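Local coordinates for protein Phthiocerol/phthiodiolone dimycocerosyl transferase (Mycobacterium tuberculosis, PDB 1Q9J) that probably catalyses the final esterification of phthiocerol and related long-chain diols with mycocerosic acids, taking the acyl groups directly from mycocerosic acid synthase, at residues Thr24-Gln29 against Val134-Leu139; His233-Asn238 against Asp299-Ala304; Leu388-His393 against Glu404-Leu409. One frame throughout, in Å; residues are numbered along the deposited sequence.

Contact 1 (Thr24-Gln29 against Val134-Leu139); sequences TSMTIQ and VLVDEL
With chi1 at 178°, Val136 sets CG1 anti to its backbone N while CG2 lies beside that N, and each methyl finds its own partner on segment 24-29. Met26, its CG roughly anti to the backbone N (chi1 -162°), brings that methylene to 4.2 Å from Val136 CG2. A bend at chi2 (62°) then turns SD and CE away from the valine, leaving CG as the atom that touches. Ile28 touches by the end of its chain: Ile28 CD1 lies 4.3 Å from Val136 CG1. Met26 and Ile28 are two apart on the strand and so share one face of the sheet, with a single helix residue meeting both.

The contact is wholly apolar. The nearest CA pair, Met26 and Val136, stands 7.9 Å apart, so the side chains alone meet. Phe350 from a loop touches both Met26 and Val136, while Leu135 and Leu139 extend the helix's footing onto neighbouring strand 117-123.

Strand 23-31 runs between strands 117-123 and 360-368, and helix 129-148 starts just after the HHxxxD motif that holds His124, the probable proton acceptor, and Asp128, which probably helps organise the active site. This is helix-on-sheet packing in one of the two related domains of the CoA-dependent acyltransferase fold.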
ATOM      1  N   THR A  24       3.963   6.581  -4.282  1.00 50.78           N
ATOM      2  CA  THR A  24       2.729   6.380  -3.556  1.00 50.67           C
ATOM      3  C   THR A  24       2.346   7.725  -2.986  1.00 47.64           C
ATOM      4  O   THR A  24       3.205   8.474  -2.532  1.00 48.47           O
ATOM      5  CB  THR A  24       2.939   5.383  -2.401  1.00 55.87           C
ATOM      6  OG1 THR A  24       3.495   4.161  -2.912  1.00 53.41           O
ATOM      7  CG2 THR A  24       1.608   5.087  -1.705  1.00 57.04           C
ATOM      8  N   SER A  25       1.065   8.051  -3.036  1.00 48.45           N
ATOM      9  CA  SER A  25       0.605   9.312  -2.477  1.00 48.66           C
ATOM     10  C   SER A  25      -0.444   9.026  -1.411  1.00 46.40           C
ATOM     11  O   SER A  25      -1.142   8.008  -1.437  1.00 42.47           O
ATOM     12  CB  SER A  25       0.019  10.216  -3.574  1.00 51.03           C
ATOM     13  OG  SER A  25      -1.132   9.630  -4.186  1.00 55.40           O
ATOM     14  N   MET A  26      -0.534   9.957  -0.480  1.00 46.17           N
ATOM     15  CA  MET A  26      -1.466   9.867   0.613  1.00 49.17           C
ATOM     16  C   MET A  26      -2.005  11.272   0.816  1.00 48.47           C
ATOM     17  O   MET A  26      -1.266  12.198   1.167  1.00 44.00           O
ATOM     18  CB  MET A  26      -0.758   9.391   1.877  1.00 56.14           C
ATOM     19  CG  MET A  26      -1.697   8.853   2.937  1.00 63.32           C
ATOM     20  SD  MET A  26      -2.573   7.409   2.274  1.00 74.08           S
ATOM     21  CE  MET A  26      -4.159   8.071   2.061  1.00 75.77           C
ATOM     22  N   THR A  27      -3.302  11.422   0.589  1.00 51.02           N
ATOM     23  CA  THR A  27      -3.945  12.711   0.704  1.00 50.68           C
ATOM     24  C   THR A  27      -4.969  12.773   1.820  1.00 51.48           C
ATOM     25  O   THR A  27      -5.889  11.964   1.904  1.00 52.23           O
ATOM     26  CB  THR A  27      -4.608  13.072  -0.622  1.00 49.23           C
ATOM     27  OG1 THR A  27      -3.651  12.896  -1.678  1.00 50.85           O
ATOM     28  CG2 THR A  27      -5.080  14.525  -0.600  1.00 46.47           C
ATOM     29  N   ILE A  28      -4.778  13.751   2.686  1.00 53.93           N
ATOM     30  CA  ILE A  28      -5.667  13.968   3.801  1.00 59.36           C
ATOM     31  C   ILE A  28      -6.453  15.254   3.550  1.00 64.07           C
ATOM     32  O   ILE A  28      -5.872  16.344   3.476  1.00 65.47           O
ATOM     33  CB  ILE A  28      -4.884  14.143   5.120  1.00 58.69           C
ATOM     34  CG1 ILE A  28      -4.037  12.919   5.409  1.00 57.79           C
ATOM     35  CG2 ILE A  28      -5.838  14.401   6.256  1.00 59.81           C
ATOM     36  CD1 ILE A  28      -2.639  12.967   4.800  1.00 60.36           C
ATOM     37  N   GLN A  29      -7.767  15.123   3.416  1.00 64.85           N
ATOM     38  CA  GLN A  29      -8.623  16.280   3.203  1.00 66.48           C
ATOM     39  C   GLN A  29      -8.815  16.933   4.572  1.00 68.88           C
ATOM     40  O   GLN A  29      -9.286  16.285   5.496  1.00 74.48           O
ATOM     41  CB  GLN A  29      -9.969  15.825   2.643  1.00 67.09           C
ATOM     42  CG  GLN A  29     -10.933  16.962   2.424  1.00 73.29           C
ATOM     43  CD  GLN A  29     -10.285  18.130   1.705  1.00 76.28           C
ATOM     44  OE1 GLN A  29      -9.741  17.972   0.609  1.00 72.65           O
ATOM     45  NE2 GLN A  29     -10.334  19.314   2.322  1.00 78.84           N
ATOM     46  N   VAL A 134       3.403   4.872   8.743  1.00 40.19           N
ATOM     47  CA  VAL A 134       4.122   5.280   9.944  1.00 39.87           C
ATOM     48  C   VAL A 134       4.703   6.689   9.785  1.00 38.34           C
ATOM     49  O   VAL A 134       4.685   7.482  10.722  1.00 37.57           O
ATOM     50  CB  VAL A 134       5.258   4.273  10.292  1.00 38.62           C
ATOM     51  CG1 VAL A 134       6.192   4.878  11.335  1.00 31.63           C
ATOM     52  CG2 VAL A 134       4.668   2.978  10.819  1.00 29.39           C
ATOM     53  N   LEU A 135       5.218   6.985   8.594  1.00 37.67           N
ATOM     54  CA  LEU A 135       5.789   8.298   8.293  1.00 38.67           C
ATOM     55  C   LEU A 135       4.679   9.349   8.351  1.00 38.09           C
ATOM     56  O   LEU A 135       4.768  10.337   9.088  1.00 41.28           O
ATOM     57  CB  LEU A 135       6.435   8.290   6.898  1.00 34.61           C
ATOM     58  CG  LEU A 135       7.642   7.363   6.777  1.00 33.82           C
ATOM     59  CD1 LEU A 135       8.095   7.250   5.331  1.00 34.03           C
ATOM     60  CD2 LEU A 135       8.762   7.865   7.664  1.00 24.54           C
ATOM     61  N   VAL A 136       3.629   9.106   7.575  1.00 37.59           N
ATOM     62  CA  VAL A 136       2.463   9.983   7.509  1.00 39.94           C
ATOM     63  C   VAL A 136       1.962  10.282   8.923  1.00 43.74           C
ATOM     64  O   VAL A 136       1.558  11.400   9.244  1.00 48.10           O
ATOM     65  CB  VAL A 136       1.319   9.297   6.731  1.00 36.24           C
ATOM     66  CG1 VAL A 136       0.088  10.181   6.699  1.00 32.22           C
ATOM     67  CG2 VAL A 136       1.788   8.933   5.338  1.00 30.01           C
ATOM     68  N   ASP A 137       1.979   9.265   9.770  1.00 43.66           N
ATOM     69  CA  ASP A 137       1.527   9.422  11.138  1.00 45.04           C
ATOM     70  C   ASP A 137       2.555  10.257  11.936  1.00 43.20           C
ATOM     71  O   ASP A 137       2.200  11.123  12.739  1.00 43.36           O
ATOM     72  CB  ASP A 137       1.295   8.032  11.743  1.00 41.96           C
ATOM     73  CG  ASP A 137       1.063   8.080  13.235  1.00 41.00           C
ATOM     74  OD1 ASP A 137       2.039   7.870  13.978  1.00 39.52           O
ATOM     75  OD2 ASP A 137      -0.086   8.331  13.668  1.00 41.22           O
ATOM     76  N   GLU A 138       3.832  10.013  11.682  1.00 41.96           N
ATOM     77  CA  GLU A 138       4.875  10.768  12.345  1.00 48.22           C
ATOM     78  C   GLU A 138       4.728  12.261  12.009  1.00 49.71           C
ATOM     79  O   GLU A 138       4.771  13.122  12.901  1.00 46.31           O
ATOM     80  CB  GLU A 138       6.242  10.295  11.886  1.00 51.31           C
ATOM     81  CG  GLU A 138       7.385  10.857  12.703  1.00 54.68           C
ATOM     82  CD  GLU A 138       8.722  10.323  12.254  1.00 59.20           C
ATOM     83  OE1 GLU A 138       8.866   9.069  12.154  1.00 55.16           O
ATOM     84  OE2 GLU A 138       9.629  11.165  12.020  1.00 60.12           O
ATOM     85  N   LEU A 139       4.564  12.559  10.720  1.00 47.25           N
ATOM     86  CA  LEU A 139       4.399  13.934  10.262  1.00 45.24           C
ATOM     87  C   LEU A 139       3.330  14.673  11.088  1.00 45.34           C
ATOM     88  O   LEU A 139       3.617  15.707  11.699  1.00 43.94           O
ATOM     89  CB  LEU A 139       4.000  13.962   8.777  1.00 44.04           C
ATOM     90  CG  LEU A 139       3.583  15.340   8.214  1.00 45.07           C
ATOM     91  CD1 LEU A 139       4.803  16.241   8.082  1.00 41.74           C
ATOM     92  CD2 LEU A 139       2.922  15.148   6.862  1.00 44.11           C
TER

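Contact 2 (His233-Asn238 against Asp299-Ala304); sequences HRLSLN and DIVDLA
His233 lays its ring against Val301 where the loop leading into helix 237-253 meets the first turn of helix 300-317, a helix N-terminus packed on a loop in the CoA-dependent acyltransferase fold. The histidine can be followed outward from CB. His233 CB is 4.0 Å from Val301 CG1. Both methyls of Val301 accompany the ring at CG and ND1, CG2 being the nearer, with His233 CG 4.0 Å from Val301 CG2. His233 ND1 comes to 3.7 Å from Val301 CG2, and His233 CE1 to 3.9 Å from it. Val301 CG2 therefore sits over one face, displaced toward the rim and 19° off the normal through the ring centroid, which makes this a CH-pi contact. Phe229 and Tyr417 also meet the ring.

Leu235 reaches the helix with one methyl: Leu235 CD1 touches Val301 CG1 at 3.7 Å and Ala304 CB, one turn further on, at 3.6 Å. Its side chain is about 7 Å from that of Arg312, probably important for recognising the acyl carrier domain of the synthase.

The helix carrying Val301 starts at a proper N-cap, Asp299. Asp299 OD1 receives a hydrogen bond from Tyr417 OH and the capping bond from Asp302 N, 3.3 Å long with an N-H...O angle of 159°, arriving on the anti side of the carboxylate.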
ATOM      1  N   HIS A 233     -18.829 -16.048  11.996  1.00 95.87           N
ATOM      2  CA  HIS A 233     -18.375 -17.131  11.136  1.00 98.09           C
ATOM      3  C   HIS A 233     -16.878 -17.303  11.336  1.00 98.45           C
ATOM      4  O   HIS A 233     -16.187 -17.893  10.503  1.00 98.96           O
ATOM      5  CB  HIS A 233     -18.672 -16.809   9.671  1.00 99.46           C
ATOM      6  CG  HIS A 233     -20.099 -17.040   9.277  1.00103.92           C
ATOM      7  ND1 HIS A 233     -20.590 -18.288   8.965  1.00106.48           N
ATOM      8  CD2 HIS A 233     -21.141 -16.183   9.157  1.00105.64           C
ATOM      9  CE1 HIS A 233     -21.875 -18.191   8.667  1.00107.71           C
ATOM     10  NE2 HIS A 233     -22.232 -16.924   8.777  1.00107.29           N
ATOM     11  N   ARG A 234     -16.381 -16.785  12.452  1.00 99.25           N
ATOM     12  CA  ARG A 234     -14.961 -16.869  12.762  1.00 99.55           C
ATOM     13  C   ARG A 234     -14.187 -16.375  11.547  1.00 96.64           C
ATOM     14  O   ARG A 234     -13.331 -17.081  11.011  1.00 96.49           O
ATOM     15  CB  ARG A 234     -14.560 -18.314  13.088  1.00103.32           C
ATOM     16  CG  ARG A 234     -15.423 -18.985  14.151  1.00106.07           C
ATOM     17  CD  ARG A 234     -14.897 -20.370  14.494  1.00109.42           C
ATOM     18  NE  ARG A 234     -15.896 -21.166  15.202  1.00111.67           N
ATOM     19  CZ  ARG A 234     -15.664 -22.364  15.732  1.00113.13           C
ATOM     20  NH1 ARG A 234     -14.456 -22.919  15.641  1.00112.91           N
ATOM     21  NH2 ARG A 234     -16.643 -23.005  16.352  1.00114.28           N
ATOM     22  N   LEU A 235     -14.521 -15.162  11.110  1.00 93.62           N
ATOM     23  CA  LEU A 235     -13.878 -14.526   9.967  1.00 88.54           C
ATOM     24  C   LEU A 235     -13.683 -13.047  10.257  1.00 86.85           C
ATOM     25  O   LEU A 235     -14.001 -12.578  11.351  1.00 85.80           O
ATOM     26  CB  LEU A 235     -14.726 -14.701   8.704  1.00 84.11           C
ATOM     27  CG  LEU A 235     -14.827 -16.138   8.192  1.00 83.84           C
ATOM     28  CD1 LEU A 235     -15.712 -16.184   6.959  1.00 85.82           C
ATOM     29  CD2 LEU A 235     -13.447 -16.671   7.872  1.00 84.28           C
ATOM     30  N   SER A 236     -13.161 -12.327   9.267  1.00 86.14           N
ATOM     31  CA  SER A 236     -12.887 -10.892   9.372  1.00 83.20           C
ATOM     32  C   SER A 236     -13.320 -10.190   8.092  1.00 80.00           C
ATOM     33  O   SER A 236     -13.423 -10.821   7.041  1.00 76.89           O
ATOM     34  CB  SER A 236     -11.391 -10.668   9.550  1.00 82.32           C
ATOM     35  OG  SER A 236     -10.707 -11.177   8.418  1.00 82.06           O
ATOM     36  N   LEU A 237     -13.555  -8.884   8.184  1.00 77.57           N
ATOM     37  CA  LEU A 237     -13.963  -8.092   7.029  1.00 77.46           C
ATOM     38  C   LEU A 237     -13.093  -8.395   5.821  1.00 77.45           C
ATOM     39  O   LEU A 237     -13.593  -8.727   4.744  1.00 75.86           O
ATOM     40  CB  LEU A 237     -13.865  -6.600   7.346  1.00 78.45           C
ATOM     41  CG  LEU A 237     -15.045  -5.988   8.095  1.00 82.33           C
ATOM     42  CD1 LEU A 237     -14.699  -4.581   8.572  1.00 83.53           C
ATOM     43  CD2 LEU A 237     -16.250  -5.969   7.167  1.00 79.45           C
ATOM     44  N   ASN A 238     -11.784  -8.278   6.015  1.00 76.24           N
ATOM     45  CA  ASN A 238     -10.804  -8.524   4.961  1.00 73.18           C
ATOM     46  C   ASN A 238     -10.982  -9.900   4.348  1.00 69.62           C
ATOM     47  O   ASN A 238     -10.960 -10.057   3.124  1.00 65.22           O
ATOM     48  CB  ASN A 238      -9.396  -8.399   5.542  1.00 76.06           C
ATOM     49  CG  ASN A 238      -9.235  -7.155   6.395  1.00 82.79           C
ATOM     50  OD1 ASN A 238      -9.182  -6.034   5.880  1.00 83.71           O
ATOM     51  ND2 ASN A 238      -9.174  -7.344   7.712  1.00 85.17           N
ATOM     52  N   ASP A 299     -19.573 -21.273  -1.805  1.00 98.48           N
ATOM     53  CA  ASP A 299     -20.112 -20.433  -0.745  1.00 97.71           C
ATOM     54  C   ASP A 299     -19.102 -19.434  -0.187  1.00 97.36           C
ATOM     55  O   ASP A 299     -17.915 -19.729  -0.061  1.00 96.71           O
ATOM     56  CB  ASP A 299     -20.658 -21.317   0.377  1.00 96.96           C
ATOM     57  CG  ASP A 299     -21.216 -20.518   1.529  1.00 97.67           C
ATOM     58  OD1 ASP A 299     -20.508 -20.387   2.549  1.00 97.62           O
ATOM     59  OD2 ASP A 299     -22.356 -20.016   1.410  1.00 96.84           O
ATOM     60  N   ILE A 300     -19.594 -18.245   0.145  1.00 95.35           N
ATOM     61  CA  ILE A 300     -18.765 -17.178   0.688  1.00 93.93           C
ATOM     62  C   ILE A 300     -17.879 -17.657   1.824  1.00 93.12           C
ATOM     63  O   ILE A 300     -16.656 -17.677   1.692  1.00 94.02           O
ATOM     64  CB  ILE A 300     -19.653 -15.989   1.161  1.00 94.90           C
ATOM     65  CG1 ILE A 300     -19.788 -14.977   0.023  1.00 95.28           C
ATOM     66  CG2 ILE A 300     -19.076 -15.315   2.396  1.00 97.66           C
ATOM     67  CD1 ILE A 300     -18.491 -14.307  -0.355  1.00 91.15           C
ATOM     68  N   VAL A 301     -18.494 -18.048   2.936  1.00 91.02           N
ATOM     69  CA  VAL A 301     -17.741 -18.516   4.088  1.00 88.41           C
ATOM     70  C   VAL A 301     -16.806 -19.661   3.713  1.00 87.20           C
ATOM     71  O   VAL A 301     -15.670 -19.702   4.163  1.00 85.76           O
ATOM     72  CB  VAL A 301     -18.682 -18.972   5.203  1.00 87.12           C
ATOM     73  CG1 VAL A 301     -17.899 -19.167   6.489  1.00 87.83           C
ATOM     74  CG2 VAL A 301     -19.782 -17.950   5.394  1.00 87.95           C
ATOM     75  N   ASP A 302     -17.274 -20.584   2.886  1.00 88.22           N
ATOM     76  CA  ASP A 302     -16.433 -21.698   2.483  1.00 90.64           C
ATOM     77  C   ASP A 302     -15.128 -21.189   1.892  1.00 89.55           C
ATOM     78  O   ASP A 302     -14.045 -21.622   2.287  1.00 90.94           O
ATOM     79  CB  ASP A 302     -17.158 -22.579   1.461  1.00 96.56           C
ATOM     80  CG  ASP A 302     -17.714 -23.860   2.074  1.00 99.79           C
ATOM     81  OD1 ASP A 302     -18.593 -23.768   2.960  1.00101.93           O
ATOM     82  OD2 ASP A 302     -17.268 -24.959   1.660  1.00 97.95           O
ATOM     83  N   LEU A 303     -15.242 -20.257   0.949  1.00 89.03           N
ATOM     84  CA  LEU A 303     -14.082 -19.661   0.274  1.00 82.78           C
ATOM     85  C   LEU A 303     -13.246 -18.836   1.258  1.00 79.24           C
ATOM     86  O   LEU A 303     -12.042 -19.033   1.378  1.00 77.82           O
ATOM     87  CB  LEU A 303     -14.561 -18.768  -0.880  1.00 80.00           C
ATOM     88  CG  LEU A 303     -13.521 -18.164  -1.812  1.00 78.51           C
ATOM     89  CD1 LEU A 303     -12.787 -19.264  -2.539  1.00 76.63           C
ATOM     90  CD2 LEU A 303     -14.206 -17.229  -2.795  1.00 79.16           C
ATOM     91  N   ALA A 304     -13.904 -17.919   1.958  1.00 76.10           N
ATOM     92  CA  ALA A 304     -13.238 -17.069   2.927  1.00 77.21           C
ATOM     93  C   ALA A 304     -12.380 -17.872   3.901  1.00 80.29           C
ATOM     94  O   ALA A 304     -11.199 -17.571   4.100  1.00 83.68           O
ATOM     95  CB  ALA A 304     -14.266 -16.261   3.695  1.00 72.28           C
TER

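Contact 3 (Leu388-His393 against Glu404-Leu409); sequences LIIEHH and EAIRSL
Ile390 meets the helix with its CD1 end, touching Ile406 by apolar packing and Arg407 by a methyl set against the guanidinium. The apolar part is one pair: Ile390 CD1 lies 3.8 Å from Ile406 CG2. Ile390 holds CG1 beside its backbone N (chi1 -62°) and then runs extended, which carries CD1 off the sheet toward the helix. Leu403, one turn before Arg407, touches the same isoleucine.

The second kind joins alkyl to charged group. Arg407 does not aim its CA-CB bond straight at the strand; bends at chi2 (-71°) and chi3 (59°) fold the chain back, leaving Arg407 NH1 3.4 Å from Ile390 CD1 and 4.1 Å from Ile390 CG1. The arginine also packs on Leu216 and Leu218.

No polar bond crosses between the segments. On the strand's other face the side chains of Glu391 and His393 share a weak hydrogen bond from His393 NE2 to Glu391 OE2, 2.8 Å long, and Glu391 OE1 makes a salt bridge to Arg215.

Helix 399-412 follows strand 387-393 through a short connection and folds back onto the sheet. With no hydrogen bond or salt bridge between the two segments, dispersion and the exclusion of water probably hold them together, and Ile390 meets the arginine without supplying a counter-charge.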
ATOM      1  N   LEU A 388     -16.653   0.769   5.591  1.00 56.48           N
ATOM      2  CA  LEU A 388     -15.795   0.008   4.708  1.00 53.77           C
ATOM      3  C   LEU A 388     -15.668   0.735   3.388  1.00 56.53           C
ATOM      4  O   LEU A 388     -16.640   1.291   2.888  1.00 57.53           O
ATOM      5  CB  LEU A 388     -16.365  -1.382   4.445  1.00 50.11           C
ATOM      6  CG  LEU A 388     -15.676  -2.127   3.294  1.00 49.63           C
ATOM      7  CD1 LEU A 388     -14.202  -2.285   3.590  1.00 49.40           C
ATOM      8  CD2 LEU A 388     -16.330  -3.476   3.087  1.00 53.36           C
ATOM      9  N   ILE A 389     -14.466   0.722   2.829  1.00 58.21           N
ATOM     10  CA  ILE A 389     -14.211   1.376   1.562  1.00 60.69           C
ATOM     11  C   ILE A 389     -13.526   0.423   0.591  1.00 65.04           C
ATOM     12  O   ILE A 389     -12.420  -0.057   0.848  1.00 68.16           O
ATOM     13  CB  ILE A 389     -13.308   2.595   1.747  1.00 59.63           C
ATOM     14  CG1 ILE A 389     -13.929   3.565   2.733  1.00 60.88           C
ATOM     15  CG2 ILE A 389     -13.088   3.282   0.416  1.00 57.70           C
ATOM     16  CD1 ILE A 389     -13.000   4.704   3.086  1.00 66.79           C
ATOM     17  N   ILE A 390     -14.194   0.157  -0.525  1.00 65.83           N
ATOM     18  CA  ILE A 390     -13.654  -0.715  -1.555  1.00 66.14           C
ATOM     19  C   ILE A 390     -12.973   0.176  -2.591  1.00 64.20           C
ATOM     20  O   ILE A 390     -13.406   1.308  -2.822  1.00 67.12           O
ATOM     21  CB  ILE A 390     -14.767  -1.497  -2.265  1.00 70.97           C
ATOM     22  CG1 ILE A 390     -15.492  -2.401  -1.278  1.00 73.39           C
ATOM     23  CG2 ILE A 390     -14.184  -2.337  -3.374  1.00 71.59           C
ATOM     24  CD1 ILE A 390     -16.688  -3.099  -1.906  1.00 77.13           C
ATOM     25  N   GLU A 391     -11.921  -0.347  -3.215  1.00 59.92           N
ATOM     26  CA  GLU A 391     -11.181   0.383  -4.233  1.00 54.96           C
ATOM     27  C   GLU A 391     -10.606  -0.514  -5.315  1.00 53.84           C
ATOM     28  O   GLU A 391     -10.256  -1.669  -5.074  1.00 53.78           O
ATOM     29  CB  GLU A 391     -10.037   1.178  -3.607  1.00 49.79           C
ATOM     30  CG  GLU A 391     -10.477   2.351  -2.778  1.00 55.19           C
ATOM     31  CD  GLU A 391      -9.323   3.273  -2.449  1.00 57.40           C
ATOM     32  OE1 GLU A 391      -9.525   4.254  -1.705  1.00 55.27           O
ATOM     33  OE2 GLU A 391      -8.205   3.008  -2.935  1.00 61.84           O
ATOM     34  N   HIS A 392     -10.510   0.036  -6.514  1.00 52.36           N
ATOM     35  CA  HIS A 392      -9.956  -0.683  -7.640  1.00 49.33           C
ATOM     36  C   HIS A 392      -9.009   0.348  -8.266  1.00 52.11           C
ATOM     37  O   HIS A 392      -9.409   1.477  -8.581  1.00 51.94           O
ATOM     38  CB  HIS A 392     -11.071  -1.083  -8.598  1.00 48.15           C
ATOM     39  CG  HIS A 392     -10.732  -2.254  -9.472  1.00 47.86           C
ATOM     40  ND1 HIS A 392      -9.436  -2.649  -9.725  1.00 54.07           N
ATOM     41  CD2 HIS A 392     -11.524  -3.065 -10.211  1.00 49.16           C
ATOM     42  CE1 HIS A 392      -9.443  -3.650 -10.591  1.00 51.28           C
ATOM     43  NE2 HIS A 392     -10.696  -3.920 -10.903  1.00 50.52           N
ATOM     44  N   HIS A 393      -7.748  -0.056  -8.388  1.00 52.34           N
ATOM     45  CA  HIS A 393      -6.675   0.764  -8.913  1.00 53.12           C
ATOM     46  C   HIS A 393      -6.235   0.230 -10.245  1.00 57.14           C
ATOM     47  O   HIS A 393      -6.332  -0.970 -10.486  1.00 58.75           O
ATOM     48  CB  HIS A 393      -5.471   0.719  -7.983  1.00 51.64           C
ATOM     49  CG  HIS A 393      -5.729   1.295  -6.632  1.00 49.68           C
ATOM     50  ND1 HIS A 393      -5.343   2.571  -6.283  1.00 48.66           N
ATOM     51  CD2 HIS A 393      -6.331   0.771  -5.540  1.00 48.84           C
ATOM     52  CE1 HIS A 393      -5.692   2.806  -5.032  1.00 46.27           C
ATOM     53  NE2 HIS A 393      -6.295   1.729  -4.558  1.00 48.17           N
ATOM     54  N   GLU A 404     -18.812  -2.402  -8.011  1.00 83.65           N
ATOM     55  CA  GLU A 404     -20.220  -2.284  -7.663  1.00 86.40           C
ATOM     56  C   GLU A 404     -20.802  -3.678  -7.431  1.00 85.31           C
ATOM     57  O   GLU A 404     -21.594  -3.879  -6.513  1.00 83.44           O
ATOM     58  CB  GLU A 404     -20.986  -1.560  -8.770  1.00 88.50           C
ATOM     59  CG  GLU A 404     -22.398  -1.186  -8.361  1.00 91.49           C
ATOM     60  CD  GLU A 404     -22.426  -0.366  -7.087  1.00 94.45           C
ATOM     61  OE1 GLU A 404     -21.904   0.773  -7.100  1.00 95.60           O
ATOM     62  OE2 GLU A 404     -22.966  -0.863  -6.069  1.00 93.27           O
ATOM     63  N   ALA A 405     -20.400  -4.633  -8.267  1.00 86.30           N
ATOM     64  CA  ALA A 405     -20.852  -6.019  -8.141  1.00 87.29           C
ATOM     65  C   ALA A 405     -20.473  -6.503  -6.749  1.00 87.95           C
ATOM     66  O   ALA A 405     -21.265  -7.139  -6.054  1.00 87.43           O
ATOM     67  CB  ALA A 405     -20.178  -6.891  -9.194  1.00 86.23           C
ATOM     68  N   ILE A 406     -19.242  -6.184  -6.367  1.00 89.16           N
ATOM     69  CA  ILE A 406     -18.690  -6.533  -5.073  1.00 89.63           C
ATOM     70  C   ILE A 406     -19.413  -5.719  -4.006  1.00 91.71           C
ATOM     71  O   ILE A 406     -19.666  -6.197  -2.900  1.00 92.94           O
ATOM     72  CB  ILE A 406     -17.189  -6.197  -5.036  1.00 89.14           C
ATOM     73  CG1 ILE A 406     -16.460  -7.018  -6.103  1.00 88.18           C
ATOM     74  CG2 ILE A 406     -16.617  -6.451  -3.653  1.00 87.55           C
ATOM     75  CD1 ILE A 406     -15.011  -6.660  -6.271  1.00 85.54           C
ATOM     76  N   ARG A 407     -19.751  -4.486  -4.365  1.00 94.62           N
ATOM     77  CA  ARG A 407     -20.443  -3.560  -3.472  1.00 98.33           C
ATOM     78  C   ARG A 407     -21.740  -4.153  -2.935  1.00 97.48           C
ATOM     79  O   ARG A 407     -21.892  -4.356  -1.731  1.00 97.64           O
ATOM     80  CB  ARG A 407     -20.753  -2.257  -4.225  1.00104.47           C
ATOM     81  CG  ARG A 407     -20.537  -0.959  -3.436  1.00111.84           C
ATOM     82  CD  ARG A 407     -21.570  -0.733  -2.339  1.00117.46           C
ATOM     83  NE  ARG A 407     -21.580  -1.822  -1.368  1.00125.45           N
ATOM     84  CZ  ARG A 407     -20.549  -2.157  -0.595  1.00129.89           C
ATOM     85  NH1 ARG A 407     -19.410  -1.482  -0.669  1.00132.68           N
ATOM     86  NH2 ARG A 407     -20.654  -3.175   0.252  1.00132.33           N
ATOM     87  N   SER A 408     -22.676  -4.430  -3.837  1.00 96.89           N
ATOM     88  CA  SER A 408     -23.968  -4.972  -3.439  1.00 95.36           C
ATOM     89  C   SER A 408     -23.836  -6.358  -2.797  1.00 92.22           C
ATOM     90  O   SER A 408     -24.657  -6.745  -1.966  1.00 91.41           O
ATOM     91  CB  SER A 408     -24.906  -5.029  -4.652  1.00 94.93           C
ATOM     92  OG  SER A 408     -26.262  -4.797  -4.276  1.00 96.26           O
ATOM     93  N   LEU A 409     -22.790  -7.089  -3.171  1.00 89.75           N
ATOM     94  CA  LEU A 409     -22.570  -8.426  -2.632  1.00 87.72           C
ATOM     95  C   LEU A 409     -22.204  -8.405  -1.150  1.00 89.70           C
ATOM     96  O   LEU A 409     -22.527  -9.338  -0.417  1.00 91.55           O
ATOM     97  CB  LEU A 409     -21.484  -9.150  -3.427  1.00 82.16           C
ATOM     98  CG  LEU A 409     -21.286 -10.640  -3.153  1.00 78.49           C
ATOM     99  CD1 LEU A 409     -22.610 -11.364  -3.227  1.00 75.22           C
ATOM    100  CD2 LEU A 409     -20.309 -11.208  -4.174  1.00 78.38           C
TER

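How the contacts relate
Along the chain the three contacts come one after another, each closing before the next opens. Contact 1 joins helix 129-148 to the sheet that contains strand 23-31; contact 3 sets helix 399-412 on a different sheet, through strand 387-393. Their centres are 23 Å apart. Contact 2, between the loop leading into helix 237-253 and the start of helix 300-317, is nearer to contact 3: 16 Å between centres, about 5 Å between nearest atoms, without touching. From contact 1 it is 31 Å centre to centre. The set probably samples both related domains; strand 360-368, late in the sequence, pairs with strand 23-31, so chain that follows contact 2 completes the sheet of contact 1.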